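CRISPR-associated endonuclease Cas1 (Thermotoga maritima, PDB 4XTK) probably cuts double-stranded DNA with magnesium or manganese and pairs with Cas2 in CRISPR adaptive immunity against mobile genetic elements. Local coordinates at residues E[202-205]-E[206-210]; E[228-231]-E[232-236]; E[244-247]-E[248-252]; E[254-258]-E[259-263]. One frame throughout, in Å; residues are numbered along the deposited sequence.

Contact 1: E[202-205]-E[206-210]; sequences TTVL and SLIYQ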
# COMPACT_ATOMS: atom_id res chain seq x y z
N THR E 202 -5.35 8.28 14.91
CA THR E 202 -4.68 8.76 13.72
C THR E 202 -3.17 8.69 13.91
O THR E 202 -2.42 8.40 12.98
CB THR E 202 -5.11 10.20 13.37
OG1 THR E 202 -6.48 10.19 12.96
CG2 THR E 202 -4.27 10.80 12.25
N THR E 203 -2.73 8.94 15.14
CA THR E 203 -1.32 8.95 15.44
C THR E 203 -0.74 7.56 15.32
O THR E 203 0.28 7.36 14.65
CB THR E 203 -1.05 9.49 16.85
OG1 THR E 203 -1.47 10.86 16.91
CG2 THR E 203 0.44 9.40 17.17
N VAL E 204 -1.40 6.59 15.96
CA VAL E 204 -0.97 5.21 15.88
C VAL E 204 -0.96 4.74 14.42
O VAL E 204 -0.03 4.05 13.99
CB VAL E 204 -1.87 4.28 16.70
CG1 VAL E 204 -1.36 2.84 16.62
CG2 VAL E 204 -1.93 4.75 18.15
N LEU E 205 -1.98 5.14 13.68
CA LEU E 205 -2.10 4.78 12.26
C LEU E 205 -0.92 5.24 11.42
O LEU E 205 -0.36 4.47 10.63
CB LEU E 205 -3.39 5.35 11.67
CG LEU E 205 -3.62 4.99 10.21
CD1 LEU E 205 -3.56 3.48 10.01
CD2 LEU E 205 -4.95 5.55 9.71
N SER E 206 -0.52 6.50 11.58
CA SER E 206 0.57 7.03 10.78
C SER E 206 1.88 6.34 11.16
O SER E 206 2.74 6.13 10.32
CB SER E 206 0.69 8.56 10.94
OG SER E 206 1.11 8.92 12.24
N LEU E 207 2.01 5.96 12.43
CA LEU E 207 3.21 5.28 12.89
C LEU E 207 3.28 3.84 12.35
O LEU E 207 4.36 3.33 12.08
CB LEU E 207 3.30 5.29 14.42
CG LEU E 207 3.64 6.67 15.01
CD1 LEU E 207 3.76 6.60 16.53
CD2 LEU E 207 4.91 7.27 14.39
N ILE E 208 2.11 3.20 12.21
CA ILE E 208 2.06 1.86 11.64
C ILE E 208 2.52 1.90 10.18
O ILE E 208 3.26 1.02 9.73
CB ILE E 208 0.64 1.26 11.74
CG1 ILE E 208 0.27 0.97 13.20
CG2 ILE E 208 0.54 -0.03 10.93
CD1 ILE E 208 -1.18 0.49 13.39
N TYR E 209 2.11 2.94 9.46
CA TYR E 209 2.55 3.12 8.07
C TYR E 209 4.06 3.29 7.97
O TYR E 209 4.62 3.18 6.88
CB TYR E 209 1.85 4.32 7.44
CG TYR E 209 0.45 4.06 6.91
CD1 TYR E 209 0.17 2.94 6.14
CD2 TYR E 209 -0.59 4.96 7.17
CE1 TYR E 209 -1.09 2.71 5.65
CE2 TYR E 209 -1.86 4.74 6.68
CZ TYR E 209 -2.11 3.62 5.92
OH TYR E 209 -3.38 3.40 5.44
N GLN E 210 4.71 3.58 9.09
CA GLN E 210 6.16 3.70 9.10
C GLN E 210 6.80 2.37 9.48
O GLN E 210 8.01 2.30 9.67
CB GLN E 210 6.62 4.81 10.06
CG GLN E 210 5.99 6.17 9.76
CD GLN E 210 6.44 7.26 10.72
OE1 GLN E 210 7.30 7.04 11.57
NE2 GLN E 210 5.83 8.43 10.60
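T202–L205 and S206–Q210 lie in the last part of the alpha-helix 188-208 and the turn that follows it, in the helical C-terminal domain of Cas1, a contact of neighbours three and four residues apart along the chain. The carbonyls of T202, T203, V204 and L205 receive the amides of S206, L207, I208 and Y209 in succession, the last being Y209 N to L205 O at 3.1 Å. S206 adds a side-chain bond: with chi1 at 68°, OG is folded back over the preceding turn and donates to T203 O at 3.0 Å. That oxygen therefore carries two donors, L207 N and S206 OG, both on the same face of its carbonyl plane.

Two apolar pairs follow the helix. V204 and I208 meet at their methyl ends, CG1 to CD1, 4.0 Å apart, on the flank that packs on N231 of helix 230-252, while L207 leans on helix 301-316. L205 and Y209 run side by side and point the same way. The phenol ring also meets Y77 and packs on R84 of the second subunit, and on its L205 side its CE2 lies 3.9 Å from L205 CD1.

Contact 2: E[228-231]-E[232-236]; sequences FSLN and LDIAE
F228 and S229 lead into helix 230-252, and their carbonyls are met by residues of its first turn. The backbone bonds come first. S229 O takes the amide of D233 at 3.1 Å, in its carbonyl plane, and also a weak bond from L232 N. L230 O then receives I234 N almost straight (170°), and N231 O receives A235 N. S229 holds the N-cap position without capping by its side chain; its OG bonds to R226 instead.

The apolar contact is a loose one: L230 and I234, one turn apart, approach no closer than 4.4 Å, CD1 to CG1. Other van der Waals contacts gather round L232, which lays CB against S229 O and carries CD1 to within 3.7 Å of F228 O. N231 has CG between its own backbone N and carbonyl carbon (chi1 62°), which lays its amide alongside L232, ND2 standing 4.1 Å from L232 CD2.

The polar ends of D233, N231 and E236 find partners elsewhere in the chain. D233 hands OD1 to H221 and OD2 to the backbone amides of Y219 and L220, which fixes the rotation of its carboxylate. H221 and E236 are probably manganese ligands, as in related Cas1 proteins, so D233 would be a second-shell residue positioning H221; E236 itself is in a salt bridge with R159.

Among its neighbours, the turn is tied to helix 188-208 by N231 ND2, which donates to Y201 O, and by I234 on V204. I234 also reaches I113 of helix 103-127, and L230 and I234 pack on L312 and L309 of helix 301-316.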
# COMPACT_ATOMS: atom_id res chain seq x y z
N PHE E 228 -9.64 0.50 9.42
CA PHE E 228 -8.42 0.18 10.16
C PHE E 228 -8.75 -0.36 11.54
O PHE E 228 -9.63 0.16 12.22
CB PHE E 228 -7.51 1.41 10.28
CG PHE E 228 -7.22 2.09 8.96
CD1 PHE E 228 -6.36 1.50 8.04
CD2 PHE E 228 -7.80 3.31 8.65
CE1 PHE E 228 -6.08 2.12 6.82
CE2 PHE E 228 -7.53 3.93 7.43
CZ PHE E 228 -6.67 3.33 6.52
N SER E 229 -8.02 -1.39 11.95
CA SER E 229 -8.28 -2.15 13.18
C SER E 229 -7.08 -2.11 14.12
O SER E 229 -7.20 -1.81 15.31
CB SER E 229 -8.66 -3.60 12.87
OG SER E 229 -9.97 -3.68 12.32
N LEU E 230 -5.93 -2.54 13.59
CA LEU E 230 -4.69 -2.59 14.34
C LEU E 230 -4.38 -1.30 15.12
O LEU E 230 -3.88 -1.36 16.25
CB LEU E 230 -3.52 -2.93 13.41
CG LEU E 230 -2.21 -3.17 14.14
CD1 LEU E 230 -2.37 -4.28 15.16
CD2 LEU E 230 -1.06 -3.46 13.17
N ASN E 231 -4.67 -0.14 14.53
CA ASN E 231 -4.42 1.12 15.23
C ASN E 231 -5.32 1.25 16.46
O ASN E 231 -4.89 1.76 17.50
CB ASN E 231 -4.63 2.32 14.31
CG ASN E 231 -6.03 2.41 13.80
OD1 ASN E 231 -6.66 1.38 13.52
ND2 ASN E 231 -6.55 3.62 13.67
N LEU E 232 -6.55 0.77 16.34
CA LEU E 232 -7.46 0.75 17.48
C LEU E 232 -6.92 -0.15 18.61
O LEU E 232 -6.96 0.23 19.78
CB LEU E 232 -8.84 0.27 17.05
CG LEU E 232 -9.53 1.07 15.95
CD1 LEU E 232 -10.93 0.51 15.71
CD2 LEU E 232 -9.58 2.56 16.30
N ASP E 233 -6.41 -1.32 18.25
CA ASP E 233 -5.81 -2.24 19.22
C ASP E 233 -4.69 -1.58 20.03
O ASP E 233 -4.71 -1.57 21.26
CB ASP E 233 -5.26 -3.47 18.50
CG ASP E 233 -6.32 -4.52 18.24
OD1 ASP E 233 -7.52 -4.22 18.38
OD2 ASP E 233 -5.94 -5.66 17.88
N ILE E 234 -3.70 -1.03 19.33
CA ILE E 234 -2.53 -0.45 19.98
C ILE E 234 -2.89 0.80 20.80
O ILE E 234 -2.38 0.99 21.91
CB ILE E 234 -1.44 -0.12 18.93
CG1 ILE E 234 -1.04 -1.39 18.18
CG2 ILE E 234 -0.21 0.49 19.58
CD1 ILE E 234 -0.45 -2.46 19.08
N ALA E 235 -3.80 1.62 20.28
CA ALA E 235 -4.25 2.83 20.98
C ALA E 235 -4.80 2.54 22.38
O ALA E 235 -4.79 3.41 23.25
CB ALA E 235 -5.29 3.56 20.16
N GLU E 236 -5.29 1.32 22.59
CA GLU E 236 -5.86 0.95 23.89
C GLU E 236 -4.83 1.09 25.02
O GLU E 236 -5.19 1.33 26.17
CB GLU E 236 -6.41 -0.48 23.86
CG GLU E 236 -7.53 -0.72 22.84
CD GLU E 236 -8.87 -0.11 23.23
OE1 GLU E 236 -8.91 0.77 24.12
OE2 GLU E 236 -9.90 -0.52 22.65

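Contact 3: E[244-247]-E[248-252]; sequences DRLF and LNLVN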
# COMPACT_ATOMS: atom_id res chain seq x y z
N ASP E 244 -6.26 10.70 28.48
CA ASP E 244 -6.86 10.93 29.80
C ASP E 244 -6.08 11.95 30.63
O ASP E 244 -6.67 12.82 31.29
CB ASP E 244 -6.97 9.61 30.57
CG ASP E 244 -7.83 8.59 29.84
OD1 ASP E 244 -8.62 8.99 28.96
OD2 ASP E 244 -7.72 7.39 30.17
N ARG E 245 -4.76 11.85 30.61
CA ARG E 245 -3.92 12.84 31.27
C ARG E 245 -4.23 14.23 30.73
O ARG E 245 -4.33 15.20 31.49
CB ARG E 245 -2.44 12.51 31.07
CG ARG E 245 -1.49 13.65 31.45
CD ARG E 245 -0.09 13.13 31.68
NE ARG E 245 -0.04 12.17 32.79
CZ ARG E 245 0.59 11.00 32.74
NH1 ARG E 245 1.24 10.64 31.64
NH2 ARG E 245 0.58 10.20 33.80
N LEU E 246 -4.39 14.32 29.42
CA LEU E 246 -4.68 15.58 28.76
C LEU E 246 -6.07 16.09 29.15
O LEU E 246 -6.25 17.28 29.39
CB LEU E 246 -4.59 15.40 27.25
CG LEU E 246 -4.44 16.65 26.39
CD1 LEU E 246 -3.20 17.41 26.82
CD2 LEU E 246 -4.33 16.22 24.93
N PHE E 247 -7.03 15.18 29.24
CA PHE E 247 -8.40 15.53 29.59
C PHE E 247 -8.50 16.13 30.99
O PHE E 247 -9.13 17.17 31.18
CB PHE E 247 -9.32 14.31 29.48
CG PHE E 247 -10.57 14.42 30.29
CD1 PHE E 247 -11.58 15.29 29.93
CD2 PHE E 247 -10.73 13.65 31.44
CE1 PHE E 247 -12.73 15.40 30.69
CE2 PHE E 247 -11.89 13.76 32.20
CZ PHE E 247 -12.88 14.63 31.83
N LEU E 248 -7.87 15.46 31.95
CA LEU E 248 -7.84 15.94 33.33
C LEU E 248 -7.13 17.29 33.43
O LEU E 248 -7.67 18.25 33.98
CB LEU E 248 -7.14 14.92 34.23
CG LEU E 248 -7.89 13.64 34.62
CD1 LEU E 248 -7.01 12.75 35.49
CD2 LEU E 248 -9.19 13.96 35.33
N ASN E 249 -5.92 17.36 32.88
CA ASN E 249 -5.12 18.57 32.97
C ASN E 249 -5.83 19.78 32.38
O ASN E 249 -5.81 20.86 32.96
CB ASN E 249 -3.77 18.36 32.27
CG ASN E 249 -2.85 17.45 33.05
OD1 ASN E 249 -3.21 16.96 34.12
ND2 ASN E 249 -1.66 17.22 32.52
N LEU E 250 -6.47 19.60 31.23
CA LEU E 250 -7.09 20.73 30.55
C LEU E 250 -8.38 21.22 31.23
O LEU E 250 -8.60 22.43 31.31
CB LEU E 250 -7.36 20.36 29.09
CG LEU E 250 -6.08 20.29 28.24
CD1 LEU E 250 -6.38 19.89 26.80
CD2 LEU E 250 -5.33 21.61 28.28
N VAL E 251 -9.22 20.31 31.73
CA VAL E 251 -10.47 20.73 32.36
C VAL E 251 -10.27 21.23 33.78
O VAL E 251 -11.01 22.09 34.24
CB VAL E 251 -11.55 19.61 32.39
CG1 VAL E 251 -11.84 19.11 30.98
CG2 VAL E 251 -11.14 18.46 33.31
N ASN E 252 -9.27 20.70 34.47
CA ASN E 252 -8.98 21.13 35.83
C ASN E 252 -8.22 22.45 35.89
O ASN E 252 -8.28 23.15 36.90
CB ASN E 252 -8.20 20.05 36.59
CG ASN E 252 -9.09 18.94 37.14
OD1 ASN E 252 -10.31 19.09 37.24
ND2 ASN E 252 -8.48 17.82 37.51
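With chi1 at 157°, F247 swings its ring away from its own backbone N, and V251, one turn on, directs CG1 beside its own N; the two meet with F247 CE1 3.8 Å from V251 CG1, the side chains crossing at a slant. L248 also approaches the ring, its CD2 standing 4.1 Å from F247 CE2. The ring thus has V251 beside CE1 and L248 beside CE2.

A second apolar pair sits on another flank. L246 and L250 run alongside and point the same way, L246 CG lying 3.8 Å from L250 CD1. On a further flank R245 and N249, both partly exposed, run side by side and point the same way: the aliphatic CG of R245 lies 3.7 Å from N249 ND2, and guanidinium and amide planes are 35° apart.

The backbone is regular alpha-helix here. L248 N points almost straight at D244 O (3.0 Å, 174°), and the amides of N249, L250 and V251 follow with the carbonyls of R245, L246 and F247.

Neighbouring helices divide these flanks among them. F247 packs on A189, L192 and I193 of helix 188-208, which V251 also touches; L246 and L250 lie on F278 of helix 272-287; L248 meets I166 of helix 148-166, where D244 OD2 is hydrogen-bonded to Y162.

Contact 4: E[254-258]-E[259-263]; sequences RQINE and KHFDE
N257 and H260 hold together the turn after helix 230-252, where an Asx turn at N257 opens a short 3-10 segment that runs into strand 261-262. Start at H260 CB, which lies 3.3 Å from N257 O, the same oxygen that takes the amide H260 N at 2.9 Å. CG is anti to the carbonyl carbon of H260 and beside its own N (chi1 -64°), which carries ND1 back to N257. There ND1 meets N257 N at 3.0 Å, in the ring plane and nearly linear (178°). In that bond ND1 is the acceptor; its second approach, to N257 O, would need a proton on ND1, so the two cannot hold at once. Further out, CE1 comes up against Q255 O, and NE2 is a little farther from it. K259 CG sits over the middle of one face of the imidazole, and I256 CD1 lies over the rim of the other.

F261 turns its ring edge to N257 O and E258 CA, while its CE1 packs on I256 CG2; its ring also meets F188 of helix 188-208. R254 NH1 forms a salt bridge with the syn lone pair of E258 OE2, and E258 OE1 has a second partner in R174. N257 CB lies over one face of that R254 guanidinium, toward its rim. The Asx bond itself is well formed: N257 OD1 receives K259 N at 3.0 Å, in its carbonyl plane and on a lone pair.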
# COMPACT_ATOMS: atom_id res chain seq x y z
N ARG E 254 -8.84 24.70 33.61
CA ARG E 254 -9.78 25.54 32.88
C ARG E 254 -9.18 26.08 31.58
O ARG E 254 -9.64 27.09 31.05
CB ARG E 254 -10.24 26.71 33.76
CG ARG E 254 -11.14 26.31 34.92
CD ARG E 254 -12.60 26.39 34.53
NE ARG E 254 -12.97 27.76 34.18
CZ ARG E 254 -14.20 28.13 33.83
NH1 ARG E 254 -15.17 27.24 33.78
NH2 ARG E 254 -14.44 29.40 33.53
N GLN E 255 -8.17 25.39 31.06
CA GLN E 255 -7.66 25.71 29.73
C GLN E 255 -8.75 25.39 28.74
O GLN E 255 -8.96 26.10 27.77
CB GLN E 255 -6.40 24.94 29.40
CG GLN E 255 -5.15 25.44 30.09
CD GLN E 255 -3.92 24.71 29.60
OE1 GLN E 255 -3.40 23.83 30.29
NE2 GLN E 255 -3.45 25.06 28.41
N ILE E 256 -9.42 24.27 29.00
CA ILE E 256 -10.64 23.91 28.31
C ILE E 256 -11.81 24.11 29.27
O ILE E 256 -11.80 23.59 30.38
CB ILE E 256 -10.61 22.45 27.82
CG1 ILE E 256 -9.60 22.27 26.68
CG2 ILE E 256 -12.00 22.01 27.37
CD1 ILE E 256 -10.03 22.89 25.36
N ASN E 257 -12.79 24.90 28.85
CA ASN E 257 -14.02 25.04 29.62
C ASN E 257 -15.22 25.26 28.71
O ASN E 257 -15.13 25.10 27.49
CB ASN E 257 -13.91 26.19 30.62
CG ASN E 257 -13.50 27.50 29.98
OD1 ASN E 257 -14.22 28.05 29.15
ND2 ASN E 257 -12.34 28.01 30.37
N GLU E 258 -16.35 25.61 29.32
CA GLU E 258 -17.63 25.68 28.62
C GLU E 258 -17.64 26.69 27.47
O GLU E 258 -18.50 26.62 26.59
CB GLU E 258 -18.75 26.02 29.61
CG GLU E 258 -18.54 27.31 30.41
CD GLU E 258 -17.61 27.13 31.60
OE1 GLU E 258 -17.12 26.00 31.81
OE2 GLU E 258 -17.37 28.12 32.32
N LYS E 259 -16.69 27.61 27.45
CA LYS E 259 -16.64 28.60 26.38
C LYS E 259 -16.15 27.98 25.07
O LYS E 259 -16.25 28.60 24.01
CB LYS E 259 -15.75 29.78 26.78
CG LYS E 259 -14.28 29.64 26.41
CD LYS E 259 -13.47 30.78 27.02
CE LYS E 259 -12.03 30.75 26.55
NZ LYS E 259 -11.18 31.68 27.35
N HIS E 260 -15.64 26.75 25.15
CA HIS E 260 -15.05 26.07 24.00
C HIS E 260 -15.99 25.11 23.26
O HIS E 260 -15.56 24.38 22.36
CB HIS E 260 -13.79 25.32 24.43
CG HIS E 260 -12.70 26.22 24.93
ND1 HIS E 260 -12.42 26.38 26.27
CD2 HIS E 260 -11.85 27.04 24.27
CE1 HIS E 260 -11.43 27.24 26.41
NE2 HIS E 260 -11.07 27.65 25.21
N PHE E 261 -17.27 25.08 23.64
CA PHE E 261 -18.21 24.15 23.02
C PHE E 261 -19.42 24.82 22.37
O PHE E 261 -19.86 25.87 22.81
CB PHE E 261 -18.70 23.13 24.06
CG PHE E 261 -17.62 22.28 24.65
CD1 PHE E 261 -16.89 22.71 25.75
CD2 PHE E 261 -17.34 21.03 24.11
CE1 PHE E 261 -15.90 21.92 26.30
CE2 PHE E 261 -16.35 20.23 24.66
CZ PHE E 261 -15.63 20.68 25.76
N ASP E 262 -19.94 24.18 21.33
CA ASP E 262 -21.15 24.63 20.63
C ASP E 262 -22.20 23.52 20.56
O ASP E 262 -21.85 22.34 20.53
CB ASP E 262 -20.82 25.10 19.21
CG ASP E 262 -19.81 26.24 19.19
OD1 ASP E 262 -19.74 27.00 20.18
OD2 ASP E 262 -19.07 26.34 18.19
N GLU E 263 -23.48 23.88 20.52
CA GLU E 263 -24.54 22.87 20.53
C GLU E 263 -24.83 22.24 19.16
O GLU E 263 -25.35 21.12 19.09
CB GLU E 263 -25.84 23.46 21.09
CG GLU E 263 -26.92 22.40 21.36
CD GLU E 263 -28.33 22.95 21.36
OE1 GLU E 263 -28.51 24.19 21.23
OE2 GLU E 263 -29.28 22.14 21.48

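In the fold
Along the chain the four contacts come in numerical order. Contact 1 lies toward the C-terminal end of helix 188-208; contacts 2 and 3 lie on helix 230-252, their centres about 22 Å apart, the first at its start and the second at its end; contact 4 is the turn leading to strand 261-262. Contacts 1 and 2, centres about 10 Å apart, touch directly, I208 on N231 and L205 on F228, so the end region of one helix packs against the start of the next beside the probable metal site. Contacts 3 and 4, whose centres are about 13 Å apart, also touch, with a probable hydrogen bond between L250 O and I256 N, and contact 4 is remote from that site.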